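Local coordinates for type-iv like pilin ttha1219 (Thermus thermophilus, PDB 5G24), which probably serves as a type IV pilin-like subunit of a cell-surface filament or related envelope assembly, at residues R40-L45 with L221-L226; V173-L178 with I228-N233. All coordinates share one frame; numbering follows the deposited sequence.

From the N terminus the chain runs through helix 35-61, whose early turns supply 40-45 to contact 1. It then builds the seven-stranded antiparallel sheet and the first two strands of the four-stranded one, and enters strand 173-184, whose first half goes into contact 2. The last strand, 221-230, serves both: its beginning closes contact 1 after a span of 175 residues, and its end, running on into 231-233, closes contact 2 after 49. The segments alternate along the sequence, so the two contacts cross rather than nest. Contact 1 ties the helix to the edge strand of the smaller sheet; contact 2, centred about 24 Å from the centre of contact 1, pairs that strand with its neighbour.

Contact 1 (R40-L45 with L221-L226); sequences RARGRL and LRAEKL
The guanidinium of R42 is the flat group here, and it meets strand 221-226 obliquely. R42 NH1 lies 2.7 Å from R222 O, close to the CB of A223, while R42 NH2 is 3.0 Å from that same oxygen. The arginine first extends away from the backbone, CG lying opposite the main-chain N (chi1 170°), and then bends at chi3 (-57°), which folds the charged end back over the strand. Beneath this arm the contact is apolar. L221 pushes CD2 against the helix backbone, 3.6 Å from R42 CA, and also meets R42 CB; the CB of A41 is a looser neighbour of the same methyl. One turn on, L45 sets CD2 against the strand, 3.7 Å from A223 CB and equally near A223 N, so the small alanine is met by the leucine methyl and by the arginine NH1. R222 turns its own side chain away, to salt bridges with D218 and E143. Helix 35-61 thus packs on the edge strand of the four-stranded sheet, the two short axes inclined at 32° and 8.4 Å apart, an arrangement consistent with the long N-terminal helix laid on a sheet in type IV pilins. L45 also reaches A182 on the neighbouring strand 173-184, and farther along the helix L49 touches A223.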
ATOM      1  N   ARG A  40      10.616  16.387 -10.543  1.00 40.23           N
ATOM      2  CA  ARG A  40      10.899  15.731  -9.309  1.00 40.58           C
ATOM      3  C   ARG A  40       9.695  15.692  -8.406  1.00 35.38           C
ATOM      4  O   ARG A  40       9.309  14.682  -7.952  1.00 34.36           O
ATOM      5  CB  ARG A  40      12.081  16.382  -8.592  1.00 46.35           C
ATOM      6  CG  ARG A  40      13.440  15.904  -9.156  1.00 53.85           C
ATOM      7  CD  ARG A  40      14.595  16.669  -8.546  1.00 61.62           C
ATOM      8  NE  ARG A  40      15.029  16.137  -7.250  1.00 66.93           N
ATOM      9  CZ  ARG A  40      16.267  15.720  -6.941  1.00 71.10           C
ATOM     10  NH1 ARG A  40      17.283  15.765  -7.816  1.00 73.39           N
ATOM     11  NH2 ARG A  40      16.502  15.252  -5.713  1.00 72.02           N
ATOM     12  N   ALA A  41       9.096  16.821  -8.198  1.00 33.35           N
ATOM     13  CA  ALA A  41       7.977  16.938  -7.298  1.00 31.12           C
ATOM     14  C   ALA A  41       6.817  16.109  -7.773  1.00 29.38           C
ATOM     15  O   ALA A  41       6.201  15.403  -6.956  1.00 27.86           O
ATOM     16  CB  ALA A  41       7.588  18.392  -7.150  1.00 30.52           C
ATOM     17  N   ARG A  42       6.576  16.137  -9.080  1.00 29.42           N
ATOM     18  CA  ARG A  42       5.454  15.394  -9.691  1.00 31.11           C
ATOM     19  C   ARG A  42       5.669  13.843  -9.611  1.00 29.57           C
ATOM     20  O   ARG A  42       4.739  13.095  -9.319  1.00 28.80           O
ATOM     21  CB  ARG A  42       5.166  15.829 -11.139  1.00 33.46           C
ATOM     22  CG  ARG A  42       4.176  14.888 -11.854  1.00 37.37           C
ATOM     23  CD  ARG A  42       3.743  15.347 -13.249  1.00 43.78           C
ATOM     24  NE  ARG A  42       3.110  16.730 -13.203  1.00 51.76           N
ATOM     25  CZ  ARG A  42       1.822  17.050 -12.862  1.00 55.64           C
ATOM     26  NH1 ARG A  42       0.860  16.105 -12.567  1.00 47.22           N
ATOM     27  NH2 ARG A  42       1.475  18.376 -12.838  1.00 62.12           N
ATOM     28  N   GLY A  43       6.856  13.407  -9.937  1.00 28.00           N
ATOM     29  CA  GLY A  43       7.246  11.969  -9.781  1.00 28.63           C
ATOM     30  C   GLY A  43       7.041  11.414  -8.386  1.00 27.70           C
ATOM     31  O   GLY A  43       6.478  10.331  -8.193  1.00 27.36           O
ATOM     32  N   ARG A  44       7.452  12.211  -7.409  1.00 27.46           N
ATOM     33  CA  ARG A  44       7.304  11.825  -6.041  1.00 27.54           C
ATOM     34  C   ARG A  44       5.833  11.761  -5.621  1.00 25.84           C
ATOM     35  O   ARG A  44       5.417  10.807  -4.988  1.00 24.32           O
ATOM     36  CB  ARG A  44       8.055  12.766  -5.139  1.00 28.35           C
ATOM     37  CG  ARG A  44       7.848  12.494  -3.665  1.00 28.16           C
ATOM     38  CD  ARG A  44       8.667  13.435  -2.850  1.00 28.64           C
ATOM     39  NE  ARG A  44       8.579  13.138  -1.446  1.00 29.91           N
ATOM     40  CZ  ARG A  44       9.046  13.913  -0.466  1.00 30.86           C
ATOM     41  NH1 ARG A  44       9.588  15.059  -0.751  1.00 32.50           N
ATOM     42  NH2 ARG A  44       8.979  13.554   0.775  1.00 31.54           N
ATOM     43  N   LEU A  45       5.062  12.777  -6.011  1.00 24.87           N
ATOM     44  CA  LEU A  45       3.663  12.795  -5.670  1.00 23.98           C
ATOM     45  C   LEU A  45       2.923  11.590  -6.332  1.00 23.46           C
ATOM     46  O   LEU A  45       2.054  10.974  -5.739  1.00 23.18           O
ATOM     47  CB  LEU A  45       2.985  14.157  -6.016  1.00 23.39           C
ATOM     48  CG  LEU A  45       1.522  14.328  -5.715  1.00 22.51           C
ATOM     49  CD1 LEU A  45       1.230  14.061  -4.274  1.00 22.90           C
ATOM     50  CD2 LEU A  45       1.060  15.764  -6.061  1.00 24.55           C
ATOM     51  N   LEU A 221       1.758  22.344  -6.970  1.00 23.70           N
ATOM     52  CA  LEU A 221       1.826  21.318  -8.016  1.00 23.96           C
ATOM     53  C   LEU A 221       0.807  20.249  -7.675  1.00 22.41           C
ATOM     54  O   LEU A 221       0.842  19.758  -6.564  1.00 23.40           O
ATOM     55  CB  LEU A 221       3.222  20.758  -8.102  1.00 25.92           C
ATOM     56  CG  LEU A 221       3.363  19.719  -9.246  1.00 28.65           C
ATOM     57  CD1 LEU A 221       4.534  19.986 -10.165  1.00 30.60           C
ATOM     58  CD2 LEU A 221       3.510  18.309  -8.672  1.00 28.82           C
ATOM     59  N   ARG A 222       0.055  19.775  -8.682  1.00 20.96           N
ATOM     60  CA  ARG A 222      -0.971  18.780  -8.593  1.00 20.08           C
ATOM     61  C   ARG A 222      -0.743  17.537  -9.404  1.00 21.13           C
ATOM     62  O   ARG A 222      -0.160  17.555 -10.494  1.00 21.27           O
ATOM     63  CB  ARG A 222      -2.346  19.367  -9.021  1.00 21.26           C
ATOM     64  CG  ARG A 222      -2.966  20.270  -7.934  1.00 21.23           C
ATOM     65  CD  ARG A 222      -4.213  21.044  -8.271  1.00 21.94           C
ATOM     66  NE  ARG A 222      -4.593  21.777  -7.038  1.00 22.99           N
ATOM     67  CZ  ARG A 222      -4.069  22.897  -6.604  1.00 24.05           C
ATOM     68  NH1 ARG A 222      -3.194  23.595  -7.309  1.00 25.63           N
ATOM     69  NH2 ARG A 222      -4.390  23.329  -5.401  1.00 26.52           N
ATOM     70  N   ALA A 223      -1.226  16.409  -8.879  1.00 20.40           N
ATOM     71  CA  ALA A 223      -1.232  15.241  -9.606  1.00 20.74           C
ATOM     72  C   ALA A 223      -2.503  14.438  -9.249  1.00 20.11           C
ATOM     73  O   ALA A 223      -3.096  14.648  -8.247  1.00 20.35           O
ATOM     74  CB  ALA A 223       0.061  14.441  -9.357  1.00 22.30           C
ATOM     75  N   GLU A 224      -2.860  13.484 -10.089  1.00 19.47           N
ATOM     76  CA  GLU A 224      -4.071  12.744  -9.887  1.00 19.51           C
ATOM     77  C   GLU A 224      -3.917  11.266 -10.338  1.00 19.71           C
ATOM     78  O   GLU A 224      -3.077  10.930 -11.138  1.00 21.01           O
ATOM     79  CB  GLU A 224      -5.243  13.425 -10.645  1.00 19.23           C
ATOM     80  CG  GLU A 224      -5.078  13.331 -12.165  1.00 20.17           C
ATOM     81  CD  GLU A 224      -6.026  14.215 -12.992  1.00 20.94           C
ATOM     82  OE1 GLU A 224      -6.955  14.882 -12.423  1.00 19.97           O
ATOM     83  OE2 GLU A 224      -5.819  14.198 -14.225  1.00 22.23           O
ATOM     84  N   LYS A 225      -4.840  10.450  -9.919  1.00 20.46           N
ATOM     85  CA  LYS A 225      -4.893   9.062 -10.360  1.00 21.20           C
ATOM     86  C   LYS A 225      -6.344   8.568 -10.378  1.00 21.57           C
ATOM     87  O   LYS A 225      -7.097   8.752  -9.393  1.00 20.61           O
ATOM     88  CB  LYS A 225      -4.098   8.254  -9.362  1.00 23.62           C
ATOM     89  CG  LYS A 225      -3.750   6.842  -9.905  1.00 25.49           C
ATOM     90  CD  LYS A 225      -2.905   6.115  -8.890  1.00 26.74           C
ATOM     91  CE  LYS A 225      -2.667   4.666  -9.312  1.00 28.91           C
ATOM     92  NZ  LYS A 225      -1.866   4.664 -10.537  1.00 30.18           N
ATOM     93  N   LEU A 226      -6.715   7.978 -11.484  1.00 21.31           N
ATOM     94  CA  LEU A 226      -7.885   7.162 -11.579  1.00 22.79           C
ATOM     95  C   LEU A 226      -7.392   5.671 -11.587  1.00 23.88           C
ATOM     96  O   LEU A 226      -6.599   5.287 -12.408  1.00 25.41           O
ATOM     97  CB  LEU A 226      -8.587   7.460 -12.916  1.00 23.37           C
ATOM     98  CG  LEU A 226      -9.854   6.714 -13.282  1.00 24.57           C
ATOM     99  CD1 LEU A 226     -11.003   7.069 -12.364  1.00 25.05           C
ATOM    100  CD2 LEU A 226     -10.237   7.092 -14.707  1.00 25.13           C
TER

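Contact 2 (V173-L178 with I228-N233); sequences VSALAL and IVQTPN
T231 holds OG1 between its backbone N and carbonyl carbon (chi1 60°), a rotation that delivers the hydroxyl to V173 while CG2 swings toward L176. V229 likewise puts CG1 between its own N and carbonyl carbon (chi1 51°), where V229 CG1 meets L178 CD1 at 3.4 Å, a tight fit, and L176 CB on the same face of the sheet. T231 OG1 donates to V173 O over 2.8 Å, approaching from above the carbonyl plane rather than along a lone pair, and V173 CG1 lies beside T231 OG1. A second bond of this residue is nearly straight: T231 N donates a hydrogen bond to S174 O, with an N-H...O angle of 170°. T231 CG2 and L176 CG touch at 3.8 Å, the two side chains meeting at about a right angle. With an alanine here, OG1 and CG2 are gone, V173 O would probably lose this donor and a gap would open beside L176. Ahead of T231 the two strands pair in regular antiparallel fashion, with 221-230 as the outermost strand of the four-stranded sheet: L176 and V229 form the hydrogen-bonded pair, joined by L176 N to V229 O and V229 N to L176 O, each 2.8 Å, flanked by the non-hydrogen-bonded pairs A175 with Q230 and A177 with I228. On the face of these flanking pairs, I228 spreads over two alanines, I228 CD1 lying 3.5 Å from A177 CB and CG2 reaching A175 CB. W155 of strand 154-156 touches both I228 and A177 there, whereas L178, on the other face, reaches L60 of helix 35-61.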
ATOM      1  N   VAL A 173     -22.141  -5.761  -8.327  1.00 42.14           N
ATOM      2  CA  VAL A 173     -21.058  -4.866  -8.578  1.00 39.28           C
ATOM      3  C   VAL A 173     -19.789  -5.581  -9.002  1.00 38.47           C
ATOM      4  O   VAL A 173     -19.259  -6.326  -8.260  1.00 42.13           O
ATOM      5  CB  VAL A 173     -20.763  -4.014  -7.346  1.00 37.56           C
ATOM      6  CG1 VAL A 173     -19.634  -3.036  -7.631  1.00 35.04           C
ATOM      7  CG2 VAL A 173     -22.041  -3.264  -6.965  1.00 38.41           C
ATOM      8  N   SER A 174     -19.313  -5.343 -10.197  1.00 36.63           N
ATOM      9  CA  SER A 174     -18.106  -5.988 -10.734  1.00 35.82           C
ATOM     10  C   SER A 174     -16.857  -5.353 -10.307  1.00 33.67           C
ATOM     11  O   SER A 174     -15.875  -5.995 -10.156  1.00 34.20           O
ATOM     12  CB  SER A 174     -18.095  -5.901 -12.243  1.00 36.00           C
ATOM     13  OG  SER A 174     -19.056  -6.745 -12.736  1.00 38.17           O
ATOM     14  N   ALA A 175     -16.877  -4.037 -10.195  1.00 33.63           N
ATOM     15  CA  ALA A 175     -15.709  -3.229  -9.924  1.00 32.05           C
ATOM     16  C   ALA A 175     -16.066  -1.853  -9.374  1.00 31.69           C
ATOM     17  O   ALA A 175     -17.218  -1.398  -9.488  1.00 31.40           O
ATOM     18  CB  ALA A 175     -14.869  -3.065 -11.211  1.00 32.00           C
ATOM     19  N   LEU A 176     -15.040  -1.220  -8.794  1.00 30.98           N
ATOM     20  CA  LEU A 176     -15.038   0.147  -8.416  1.00 31.07           C
ATOM     21  C   LEU A 176     -13.992   0.953  -9.195  1.00 29.43           C
ATOM     22  O   LEU A 176     -12.941   0.417  -9.562  1.00 30.16           O
ATOM     23  CB  LEU A 176     -14.753   0.366  -6.948  1.00 31.92           C
ATOM     24  CG  LEU A 176     -15.676  -0.361  -5.999  1.00 35.08           C
ATOM     25  CD1 LEU A 176     -15.219  -0.012  -4.568  1.00 35.89           C
ATOM     26  CD2 LEU A 176     -17.146  -0.023  -6.210  1.00 36.29           C
ATOM     27  N   ALA A 177     -14.316   2.216  -9.443  1.00 26.32           N
ATOM     28  CA  ALA A 177     -13.367   3.198  -9.994  1.00 25.52           C
ATOM     29  C   ALA A 177     -13.066   4.214  -8.904  1.00 25.26           C
ATOM     30  O   ALA A 177     -14.016   4.712  -8.251  1.00 25.82           O
ATOM     31  CB  ALA A 177     -13.940   3.899 -11.220  1.00 24.39           C
ATOM     32  N   LEU A 178     -11.790   4.495  -8.673  1.00 24.47           N
ATOM     33  CA  LEU A 178     -11.430   5.477  -7.668  1.00 24.76           C
ATOM     34  C   LEU A 178     -10.605   6.583  -8.247  1.00 24.29           C
ATOM     35  O   LEU A 178      -9.824   6.374  -9.153  1.00 25.49           O
ATOM     36  CB  LEU A 178     -10.685   4.805  -6.532  1.00 26.51           C
ATOM     37  CG  LEU A 178     -11.608   3.758  -5.864  1.00 28.30           C
ATOM     38  CD1 LEU A 178     -11.081   2.366  -6.190  1.00 31.05           C
ATOM     39  CD2 LEU A 178     -11.583   3.873  -4.409  1.00 31.05           C
ATOM     40  N   ILE A 228      -8.871   1.293 -11.058  1.00 30.36           N
ATOM     41  CA  ILE A 228     -10.047   0.397 -11.008  1.00 31.86           C
ATOM     42  C   ILE A 228      -9.734  -0.780 -10.123  1.00 31.45           C
ATOM     43  O   ILE A 228      -8.728  -1.297 -10.237  1.00 30.94           O
ATOM     44  CB  ILE A 228     -10.439  -0.147 -12.396  1.00 34.36           C
ATOM     45  CG1 ILE A 228     -10.624   0.985 -13.451  1.00 33.95           C
ATOM     46  CG2 ILE A 228     -11.678  -1.034 -12.352  1.00 35.13           C
ATOM     47  CD1 ILE A 228     -11.613   2.061 -13.135  1.00 33.74           C
ATOM     48  N   VAL A 229     -10.652  -1.173  -9.252  1.00 34.54           N
ATOM     49  CA  VAL A 229     -10.526  -2.337  -8.424  1.00 35.48           C
ATOM     50  C   VAL A 229     -11.675  -3.245  -8.721  1.00 38.21           C
ATOM     51  O   VAL A 229     -12.852  -2.900  -8.540  1.00 38.00           O
ATOM     52  CB  VAL A 229     -10.374  -1.994  -6.939  1.00 36.61           C
ATOM     53  CG1 VAL A 229     -11.399  -1.059  -6.444  1.00 38.26           C
ATOM     54  CG2 VAL A 229     -10.420  -3.267  -6.056  1.00 39.26           C
ATOM     55  N   GLN A 230     -11.330  -4.453  -9.137  1.00 40.82           N
ATOM     56  CA  GLN A 230     -12.292  -5.518  -9.305  1.00 44.76           C
ATOM     57  C   GLN A 230     -12.874  -5.873  -7.943  1.00 41.80           C
ATOM     58  O   GLN A 230     -12.153  -5.879  -6.946  1.00 41.17           O
ATOM     59  CB  GLN A 230     -11.658  -6.765  -9.991  1.00 49.72           C
ATOM     60  CG  GLN A 230     -11.343  -6.592 -11.470  1.00 57.18           C
ATOM     61  CD  GLN A 230     -12.581  -6.384 -12.377  1.00 66.35           C
ATOM     62  OE1 GLN A 230     -13.723  -6.629 -11.974  1.00 75.00           O
ATOM     63  NE2 GLN A 230     -12.342  -5.964 -13.632  1.00 71.42           N
ATOM     64  N   THR A 231     -14.186  -6.136  -7.926  1.00 38.88           N
ATOM     65  CA  THR A 231     -14.905  -6.516  -6.716  1.00 38.87           C
ATOM     66  C   THR A 231     -15.612  -7.941  -6.859  1.00 39.90           C
ATOM     67  O   THR A 231     -16.790  -8.043  -6.676  1.00 41.73           O
ATOM     68  CB  THR A 231     -15.894  -5.433  -6.290  1.00 37.80           C
ATOM     69  OG1 THR A 231     -16.874  -5.194  -7.317  1.00 37.69           O
ATOM     70  CG2 THR A 231     -15.193  -4.173  -6.008  1.00 36.07           C
ATOM     71  N   PRO A 232     -14.863  -9.008  -7.172  1.00 40.13           N
ATOM     72  CA  PRO A 232     -15.501 -10.369  -7.363  1.00 43.11           C
ATOM     73  C   PRO A 232     -16.438 -10.822  -6.260  1.00 43.56           C
ATOM     74  O   PRO A 232     -17.427 -11.442  -6.557  1.00 45.18           O
ATOM     75  CB  PRO A 232     -14.312 -11.354  -7.450  1.00 43.81           C
ATOM     76  CG  PRO A 232     -13.164 -10.634  -6.849  1.00 42.29           C
ATOM     77  CD  PRO A 232     -13.404  -9.121  -7.051  1.00 39.97           C
ATOM     78  N   ASN A 233     -16.183 -10.440  -5.020  1.00 43.65           N
ATOM     79  CA  ASN A 233     -17.096 -10.819  -3.898  1.00 45.92           C
ATOM     80  C   ASN A 233     -18.443 -10.144  -3.955  1.00 46.92           C
ATOM     81  O   ASN A 233     -19.382 -10.686  -3.425  1.00 49.01           O
ATOM     82  CB  ASN A 233     -16.478 -10.512  -2.516  1.00 45.48           C
ATOM     83  CG  ASN A 233     -15.172 -11.259  -2.262  1.00 45.29           C
ATOM     84  OD1 ASN A 233     -15.129 -12.469  -2.376  1.00 47.57           O
ATOM     85  ND2 ASN A 233     -14.124 -10.541  -1.899  1.00 43.07           N
TER